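Local structure of hypothetical protein MG376 homolog (Mycoplasma pneumoniae, 2HQL) at residues R10-W22 with T27-F39. The protein probably binds single-stranded DNA through a small OB-fold domain, the chain pairing with a second copy of itself in the crystal. Sequence-based numbering, arbitrary orientation.
Sequences RVFLEGEIESSCW and TGFLVTIKQMRFF
T32 O takes the backbone N-H of E18 at 2.6 Å, the donor lying almost straight out from the carbonyl, while one residue on, S19 O accepts T32 N at 2.8 Å. Both E18 and S19 therefore face the single residue T32, a classic beta bulge that shifts the register by one between I17 and S19. Before it, E16 and K34 exchange two backbone bonds; beyond it, L30 N reaches C21 O at 2.8 Å. Bent at chi2 (-67°), the E18 side chain crosses that of K34 at a slant, its OE2 3.4 Å from K34 CB but a long 3.8 Å from K34 NZ, so the ion pair is loose. On the other face, I17 CG2 meets V31 CG1 at 3.7 Å, and I33 CD1 comes up against I17 CG1. Next to the turn, F29 CB sits over the six-membered ring of W22, 3.8 Å from its centroid, and the phenyl plane is inclined 49° to the indole. W22 NE1 is hydrogen-bonded to E61 of helix 54-64, against which this face packs. N-terminal to G15 the strands part, while strand 10-22 stays paired with strand 69-81 along its other edge: a long, bulged, strongly coiled antiparallel hairpin, the opening strand pair of an OB fold.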
ATOM      1  N   ARG A  10       7.027   1.521   4.710  1.00 24.19           N
ATOM      2  CA  ARG A  10       6.565   2.878   4.983  1.00 23.71           C
ATOM      3  C   ARG A  10       5.698   3.381   3.820  1.00 23.98           C
ATOM      4  O   ARG A  10       6.013   3.153   2.649  1.00 22.75           O
ATOM      5  CB  ARG A  10       7.759   3.798   5.224  1.00 23.41           C
ATOM      6  CG  ARG A  10       8.530   3.400   6.462  1.00 27.48           C
ATOM      7  CD  ARG A  10       9.569   4.409   6.881  1.00 31.05           C
ATOM      8  NE  ARG A  10       9.012   5.744   7.070  1.00 35.10           N
ATOM      9  CZ  ARG A  10       9.673   6.745   7.642  1.00 35.74           C
ATOM     10  NH1 ARG A  10      10.907   6.548   8.087  1.00 38.16           N
ATOM     11  NH2 ARG A  10       9.118   7.947   7.745  1.00 35.39           N
ATOM     12  N   VAL A  11       4.595   4.047   4.159  1.00 23.75           N
ATOM     13  CA  VAL A  11       3.650   4.571   3.174  1.00 22.91           C
ATOM     14  C   VAL A  11       3.291   6.014   3.508  1.00 22.96           C
ATOM     15  O   VAL A  11       3.095   6.345   4.670  1.00 24.78           O
ATOM     16  CB  VAL A  11       2.324   3.766   3.200  1.00 23.08           C
ATOM     17  CG1 VAL A  11       1.422   4.169   2.044  1.00 21.55           C
ATOM     18  CG2 VAL A  11       2.622   2.286   3.178  1.00 25.22           C
ATOM     19  N   PHE A  12       3.204   6.862   2.488  1.00 22.21           N
ATOM     20  CA  PHE A  12       2.810   8.259   2.648  1.00 21.81           C
ATOM     21  C   PHE A  12       1.663   8.447   1.665  1.00 20.73           C
ATOM     22  O   PHE A  12       1.806   8.190   0.465  1.00 20.70           O
ATOM     23  CB  PHE A  12       3.968   9.186   2.305  1.00 21.24           C
ATOM     24  CG  PHE A  12       5.123   9.051   3.234  1.00 22.77           C
ATOM     25  CD1 PHE A  12       5.288   9.942   4.287  1.00 22.39           C
ATOM     26  CD2 PHE A  12       6.037   8.012   3.079  1.00 22.47           C
ATOM     27  CE1 PHE A  12       6.337   9.802   5.173  1.00 21.60           C
ATOM     28  CE2 PHE A  12       7.097   7.858   3.967  1.00 22.92           C
ATOM     29  CZ  PHE A  12       7.248   8.757   5.016  1.00 21.87           C
ATOM     30  N   LEU A  13       0.521   8.895   2.161  1.00 18.97           N
ATOM     31  CA  LEU A  13      -0.628   9.024   1.291  1.00 18.57           C
ATOM     32  C   LEU A  13      -1.580  10.107   1.747  1.00 19.85           C
ATOM     33  O   LEU A  13      -1.616  10.451   2.921  1.00 21.16           O
ATOM     34  CB  LEU A  13      -1.361   7.685   1.265  1.00 16.09           C
ATOM     35  CG  LEU A  13      -2.489   7.387   0.285  1.00 14.80           C
ATOM     36  CD1 LEU A  13      -1.953   7.302  -1.142  1.00 12.02           C
ATOM     37  CD2 LEU A  13      -3.117   6.067   0.703  1.00 13.94           C
ATOM     38  N   GLU A  14      -2.365  10.621   0.807  1.00 22.75           N
ATOM     39  CA  GLU A  14      -3.344  11.664   1.079  1.00 23.39           C
ATOM     40  C   GLU A  14      -4.598  11.468   0.238  1.00 22.18           C
ATOM     41  O   GLU A  14      -4.527  11.053  -0.912  1.00 24.15           O
ATOM     42  CB  GLU A  14      -2.755  13.040   0.764  1.00 27.59           C
ATOM     43  CG  GLU A  14      -3.831  14.075   0.486  1.00 33.15           C
ATOM     44  CD  GLU A  14      -3.289  15.393  -0.006  1.00 37.35           C
ATOM     45  OE1 GLU A  14      -2.197  15.412  -0.619  1.00 40.80           O
ATOM     46  OE2 GLU A  14      -3.975  16.414   0.205  1.00 39.40           O
ATOM     47  N   GLY A  15      -5.751  11.776   0.812  1.00 22.08           N
ATOM     48  CA  GLY A  15      -6.989  11.649   0.071  1.00 20.46           C
ATOM     49  C   GLY A  15      -8.127  12.311   0.810  1.00 20.58           C
ATOM     50  O   GLY A  15      -7.930  12.906   1.870  1.00 19.98           O
ATOM     51  N   GLU A  16      -9.325  12.207   0.247  1.00 21.15           N
ATOM     52  CA  GLU A  16     -10.516  12.786   0.852  1.00 21.30           C
ATOM     53  C   GLU A  16     -11.256  11.739   1.679  1.00 19.94           C
ATOM     54  O   GLU A  16     -11.577  10.662   1.184  1.00 20.46           O
ATOM     55  CB  GLU A  16     -11.437  13.347  -0.246  1.00 24.06           C
ATOM     56  CG  GLU A  16     -12.926  13.493   0.135  1.00 28.65           C
ATOM     57  CD  GLU A  16     -13.310  14.871   0.650  1.00 29.94           C
ATOM     58  OE1 GLU A  16     -13.220  15.845  -0.125  1.00 32.23           O
ATOM     59  OE2 GLU A  16     -13.712  14.980   1.830  1.00 32.52           O
ATOM     60  N   ILE A  17     -11.517  12.060   2.942  1.00 19.78           N
ATOM     61  CA  ILE A  17     -12.236  11.165   3.842  1.00 19.35           C
ATOM     62  C   ILE A  17     -13.624  10.878   3.263  1.00 21.01           C
ATOM     63  O   ILE A  17     -14.411  11.803   3.014  1.00 21.40           O
ATOM     64  CB  ILE A  17     -12.388  11.812   5.234  1.00 18.53           C
ATOM     65  CG1 ILE A  17     -11.008  12.255   5.738  1.00 18.45           C
ATOM     66  CG2 ILE A  17     -13.066  10.838   6.193  1.00 14.86           C
ATOM     67  CD1 ILE A  17     -11.009  12.983   7.079  1.00 16.47           C
ATOM     68  N   GLU A  18     -13.933   9.601   3.059  1.00 20.81           N
ATOM     69  CA  GLU A  18     -15.213   9.210   2.476  1.00 22.39           C
ATOM     70  C   GLU A  18     -16.228   8.661   3.478  1.00 22.22           C
ATOM     71  O   GLU A  18     -17.436   8.832   3.306  1.00 22.13           O
ATOM     72  CB  GLU A  18     -14.975   8.173   1.379  1.00 23.82           C
ATOM     73  CG  GLU A  18     -14.168   8.684   0.191  1.00 28.51           C
ATOM     74  CD  GLU A  18     -14.904   9.740  -0.603  1.00 31.71           C
ATOM     75  OE1 GLU A  18     -16.065   9.471  -0.969  1.00 36.22           O
ATOM     76  OE2 GLU A  18     -14.334  10.823  -0.868  1.00 30.83           O
ATOM     77  N   SER A  19     -15.725   7.990   4.511  1.00 21.79           N
ATOM     78  CA  SER A  19     -16.549   7.395   5.551  1.00 19.64           C
ATOM     79  C   SER A  19     -15.596   6.846   6.593  1.00 20.69           C
ATOM     80  O   SER A  19     -14.393   6.804   6.364  1.00 19.11           O
ATOM     81  CB  SER A  19     -17.394   6.264   4.978  1.00 19.10           C
ATOM     82  OG  SER A  19     -16.572   5.210   4.532  1.00 18.07           O
ATOM     83  N   SER A  20     -16.125   6.427   7.737  1.00 22.68           N
ATOM     84  CA  SER A  20     -15.278   5.894   8.799  1.00 25.15           C
ATOM     85  C   SER A  20     -16.117   5.263   9.903  1.00 27.18           C
ATOM     86  O   SER A  20     -17.304   5.543  10.014  1.00 27.69           O
ATOM     87  CB  SER A  20     -14.423   7.017   9.397  1.00 26.71           C
ATOM     88  OG  SER A  20     -15.235   7.963  10.072  1.00 26.46           O
ATOM     89  N   CYS A  21     -15.502   4.409  10.720  1.00 28.48           N
ATOM     90  CA  CYS A  21     -16.231   3.774  11.813  1.00 28.18           C
ATOM     91  C   CYS A  21     -15.341   3.088  12.843  1.00 26.17           C
ATOM     92  O   CYS A  21     -14.196   2.730  12.565  1.00 23.02           O
ATOM     93  CB  CYS A  21     -17.245   2.760  11.269  1.00 31.27           C
ATOM     94  SG  CYS A  21     -16.540   1.275  10.530  1.00 37.67           S
ATOM     95  N   TRP A  22     -15.905   2.902  14.034  1.00 25.30           N
ATOM     96  CA  TRP A  22     -15.220   2.264  15.150  1.00 24.52           C
ATOM     97  C   TRP A  22     -15.472   0.766  15.178  1.00 24.19           C
ATOM     98  O   TRP A  22     -16.579   0.317  14.876  1.00 25.82           O
ATOM     99  CB  TRP A  22     -15.695   2.853  16.487  1.00 22.79           C
ATOM    100  CG  TRP A  22     -15.171   4.232  16.793  1.00 23.32           C
ATOM    101  CD1 TRP A  22     -15.824   5.430  16.620  1.00 21.08           C
ATOM    102  CD2 TRP A  22     -13.887   4.553  17.352  1.00 21.53           C
ATOM    103  NE1 TRP A  22     -15.024   6.468  17.045  1.00 20.47           N
ATOM    104  CE2 TRP A  22     -13.832   5.959  17.498  1.00 20.38           C
ATOM    105  CE3 TRP A  22     -12.776   3.785  17.742  1.00 20.59           C
ATOM    106  CZ2 TRP A  22     -12.711   6.614  18.021  1.00 20.88           C
ATOM    107  CZ3 TRP A  22     -11.659   4.436  18.260  1.00 19.94           C
ATOM    108  CH2 TRP A  22     -11.639   5.840  18.395  1.00 20.33           C
ATOM    109  N   THR A  27     -11.304  -0.697  19.693  1.00 20.17           N
ATOM    110  CA  THR A  27      -9.875  -1.000  19.666  1.00 21.88           C
ATOM    111  C   THR A  27      -9.179  -0.099  18.618  1.00 21.43           C
ATOM    112  O   THR A  27      -8.010   0.271  18.763  1.00 22.02           O
ATOM    113  CB  THR A  27      -9.645  -2.457  19.235  1.00 23.54           C
ATOM    114  OG1 THR A  27     -10.738  -3.278  19.683  1.00 29.03           O
ATOM    115  CG2 THR A  27      -8.335  -2.971  19.800  1.00 25.89           C
ATOM    116  N   GLY A  28      -9.915   0.231  17.556  1.00 20.64           N
ATOM    117  CA  GLY A  28      -9.389   1.073  16.500  1.00 18.44           C
ATOM    118  C   GLY A  28     -10.460   1.856  15.764  1.00 18.43           C
ATOM    119  O   GLY A  28     -11.655   1.584  15.882  1.00 16.67           O
ATOM    120  N   PHE A  29     -10.027   2.848  14.997  1.00 18.78           N
ATOM    121  CA  PHE A  29     -10.944   3.676  14.219  1.00 19.26           C
ATOM    122  C   PHE A  29     -10.563   3.554  12.754  1.00 19.59           C
ATOM    123  O   PHE A  29      -9.412   3.796  12.387  1.00 19.57           O
ATOM    124  CB  PHE A  29     -10.837   5.141  14.647  1.00 18.52           C
ATOM    125  CG  PHE A  29     -11.884   6.032  14.044  1.00 15.70           C
ATOM    126  CD1 PHE A  29     -13.232   5.825  14.326  1.00 13.85           C
ATOM    127  CD2 PHE A  29     -11.522   7.097  13.221  1.00 15.83           C
ATOM    128  CE1 PHE A  29     -14.210   6.662  13.805  1.00 13.44           C
ATOM    129  CE2 PHE A  29     -12.500   7.955  12.685  1.00 16.29           C
ATOM    130  CZ  PHE A  29     -13.847   7.736  12.980  1.00 15.05           C
ATOM    131  N   LEU A  30     -11.528   3.184  11.921  1.00 20.07           N
ATOM    132  CA  LEU A  30     -11.264   3.020  10.507  1.00 20.64           C
ATOM    133  C   LEU A  30     -11.860   4.093   9.639  1.00 19.34           C
ATOM    134  O   LEU A  30     -13.045   4.418   9.742  1.00 16.95           O
ATOM    135  CB  LEU A  30     -11.750   1.657  10.015  1.00 23.20           C
ATOM    136  CG  LEU A  30     -10.856   0.467  10.372  1.00 26.58           C
ATOM    137  CD1 LEU A  30     -11.022   0.086  11.850  1.00 25.90           C
ATOM    138  CD2 LEU A  30     -11.225  -0.698   9.457  1.00 26.27           C
ATOM    139  N   VAL A  31     -11.008   4.617   8.767  1.00 18.55           N
ATOM    140  CA  VAL A  31     -11.378   5.657   7.826  1.00 19.55           C
ATOM    141  C   VAL A  31     -11.139   5.163   6.391  1.00 19.02           C
ATOM    142  O   VAL A  31     -10.215   4.393   6.125  1.00 17.37           O
ATOM    143  CB  VAL A  31     -10.555   6.955   8.094  1.00 18.62           C
ATOM    144  CG1 VAL A  31     -10.860   8.018   7.022  1.00 16.74           C
ATOM    145  CG2 VAL A  31     -10.883   7.492   9.489  1.00 16.19           C
ATOM    146  N   THR A  32     -12.005   5.581   5.475  1.00 19.28           N
ATOM    147  CA  THR A  32     -11.867   5.214   4.077  1.00 18.07           C
ATOM    148  C   THR A  32     -11.650   6.482   3.272  1.00 18.25           C
ATOM    149  O   THR A  32     -12.477   7.403   3.288  1.00 16.33           O
ATOM    150  CB  THR A  32     -13.089   4.468   3.562  1.00 18.38           C
ATOM    151  OG1 THR A  32     -13.134   3.177   4.179  1.00 19.40           O
ATOM    152  CG2 THR A  32     -12.999   4.286   2.050  1.00 20.38           C
ATOM    153  N   ILE A  33     -10.518   6.495   2.571  1.00 18.52           N
ATOM    154  CA  ILE A  33     -10.051   7.624   1.775  1.00 18.72           C
ATOM    155  C   ILE A  33     -10.154   7.409   0.263  1.00 18.53           C
ATOM    156  O   ILE A  33     -10.045   6.293  -0.232  1.00 17.54           O
ATOM    157  CB  ILE A  33      -8.564   7.911   2.121  1.00 19.12           C
ATOM    158  CG1 ILE A  33      -8.378   8.009   3.634  1.00 20.87           C
ATOM    159  CG2 ILE A  33      -8.102   9.164   1.467  1.00 23.51           C
ATOM    160  CD1 ILE A  33      -9.212   9.055   4.319  1.00 19.86           C
ATOM    161  N   LYS A  34     -10.351   8.507  -0.458  1.00 20.67           N
ATOM    162  CA  LYS A  34     -10.437   8.504  -1.915  1.00 20.26           C
ATOM    163  C   LYS A  34      -9.290   9.349  -2.463  1.00 20.42           C
ATOM    164  O   LYS A  34      -9.012  10.439  -1.961  1.00 20.43           O
ATOM    165  CB  LYS A  34     -11.755   9.128  -2.386  1.00 22.61           C
ATOM    166  CG  LYS A  34     -11.778   9.449  -3.889  1.00 25.51           C
ATOM    167  CD  LYS A  34     -13.008  10.262  -4.326  1.00 28.10           C
ATOM    168  CE  LYS A  34     -12.988  11.693  -3.782  1.00 29.94           C
ATOM    169  NZ  LYS A  34     -14.176  12.495  -4.234  1.00 31.27           N
ATOM    170  N   GLN A  35      -8.617   8.842  -3.488  1.00 20.43           N
ATOM    171  CA  GLN A  35      -7.533   9.582  -4.123  1.00 19.71           C
ATOM    172  C   GLN A  35      -7.874   9.573  -5.600  1.00 19.69           C
ATOM    173  O   GLN A  35      -8.215   8.524  -6.131  1.00 19.50           O
ATOM    174  CB  GLN A  35      -6.179   8.893  -3.901  1.00 18.48           C
ATOM    175  CG  GLN A  35      -4.997   9.738  -4.364  1.00 18.86           C
ATOM    176  CD  GLN A  35      -3.645   9.151  -4.007  1.00 19.45           C
ATOM    177  OE1 GLN A  35      -3.128   8.265  -4.696  1.00 19.01           O
ATOM    178  NE2 GLN A  35      -3.067   9.642  -2.916  1.00 20.93           N
ATOM    179  N   MET A  36      -7.796  10.725  -6.263  1.00 20.40           N
ATOM    180  CA  MET A  36      -8.117  10.785  -7.692  1.00 21.40           C
ATOM    181  C   MET A  36      -7.119  10.025  -8.567  1.00 21.49           C
ATOM    182  O   MET A  36      -5.913  10.028  -8.324  1.00 22.14           O
ATOM    183  CB  MET A  36      -8.233  12.239  -8.152  1.00 23.88           C
ATOM    184  CG  MET A  36      -9.290  13.038  -7.378  1.00 24.44           C
ATOM    185  SD  MET A  36     -10.855  12.128  -7.166  1.00 26.40           S
ATOM    186  CE  MET A  36     -11.467  12.060  -8.856  1.00 24.87           C
ATOM    187  N   ARG A  37      -7.657   9.378  -9.596  1.00 22.37           N
ATOM    188  CA  ARG A  37      -6.899   8.551 -10.521  1.00 21.88           C
ATOM    189  C   ARG A  37      -7.350   8.871 -11.949  1.00 23.14           C
ATOM    190  O   ARG A  37      -8.471   9.321 -12.175  1.00 22.88           O
ATOM    191  CB  ARG A  37      -7.195   7.072 -10.205  1.00 21.77           C
ATOM    192  CG  ARG A  37      -6.492   6.009 -11.049  1.00 20.63           C
ATOM    193  CD  ARG A  37      -5.015   5.879 -10.698  1.00 22.67           C
ATOM    194  NE  ARG A  37      -4.445   4.642 -11.220  1.00 25.59           N
ATOM    195  CZ  ARG A  37      -4.730   3.433 -10.742  1.00 29.95           C
ATOM    196  NH1 ARG A  37      -5.570   3.305  -9.724  1.00 31.46           N
ATOM    197  NH2 ARG A  37      -4.206   2.344 -11.302  1.00 32.02           N
ATOM    198  N   PHE A  38      -6.455   8.658 -12.907  1.00 22.85           N
ATOM    199  CA  PHE A  38      -6.759   8.865 -14.317  1.00 21.59           C
ATOM    200  C   PHE A  38      -6.686   7.511 -14.993  1.00 21.72           C
ATOM    201  O   PHE A  38      -6.126   6.564 -14.452  1.00 23.37           O
ATOM    202  CB  PHE A  38      -5.733   9.805 -14.982  1.00 19.66           C
ATOM    203  CG  PHE A  38      -6.089  11.260 -14.879  1.00 17.10           C
ATOM    204  CD1 PHE A  38      -7.100  11.802 -15.675  1.00 16.13           C
ATOM    205  CD2 PHE A  38      -5.468  12.071 -13.935  1.00 16.87           C
ATOM    206  CE1 PHE A  38      -7.491  13.134 -15.529  1.00 16.21           C
ATOM    207  CE2 PHE A  38      -5.848  13.405 -13.772  1.00 17.84           C
ATOM    208  CZ  PHE A  38      -6.866  13.941 -14.574  1.00 17.05           C
ATOM    209  N   PHE A  39      -7.294   7.430 -16.162  1.00 22.55           N
ATOM    210  CA  PHE A  39      -7.250   6.245 -16.999  1.00 24.21           C
ATOM    211  C   PHE A  39      -7.442   6.816 -18.386  1.00 24.71           C
ATOM    212  O   PHE A  39      -8.565   6.915 -18.864  1.00 25.60           O
ATOM    213  CB  PHE A  39      -8.380   5.272 -16.708  1.00 25.49           C
ATOM    214  CG  PHE A  39      -8.384   4.075 -17.641  1.00 27.20           C
ATOM    215  CD1 PHE A  39      -7.543   2.993 -17.405  1.00 26.60           C
ATOM    216  CD2 PHE A  39      -9.163   4.076 -18.801  1.00 27.42           C
ATOM    217  CE1 PHE A  39      -7.472   1.926 -18.309  1.00 27.42           C
ATOM    218  CE2 PHE A  39      -9.102   3.017 -19.717  1.00 26.51           C
ATOM    219  CZ  PHE A  39      -8.255   1.940 -19.474  1.00 26.32           C
TER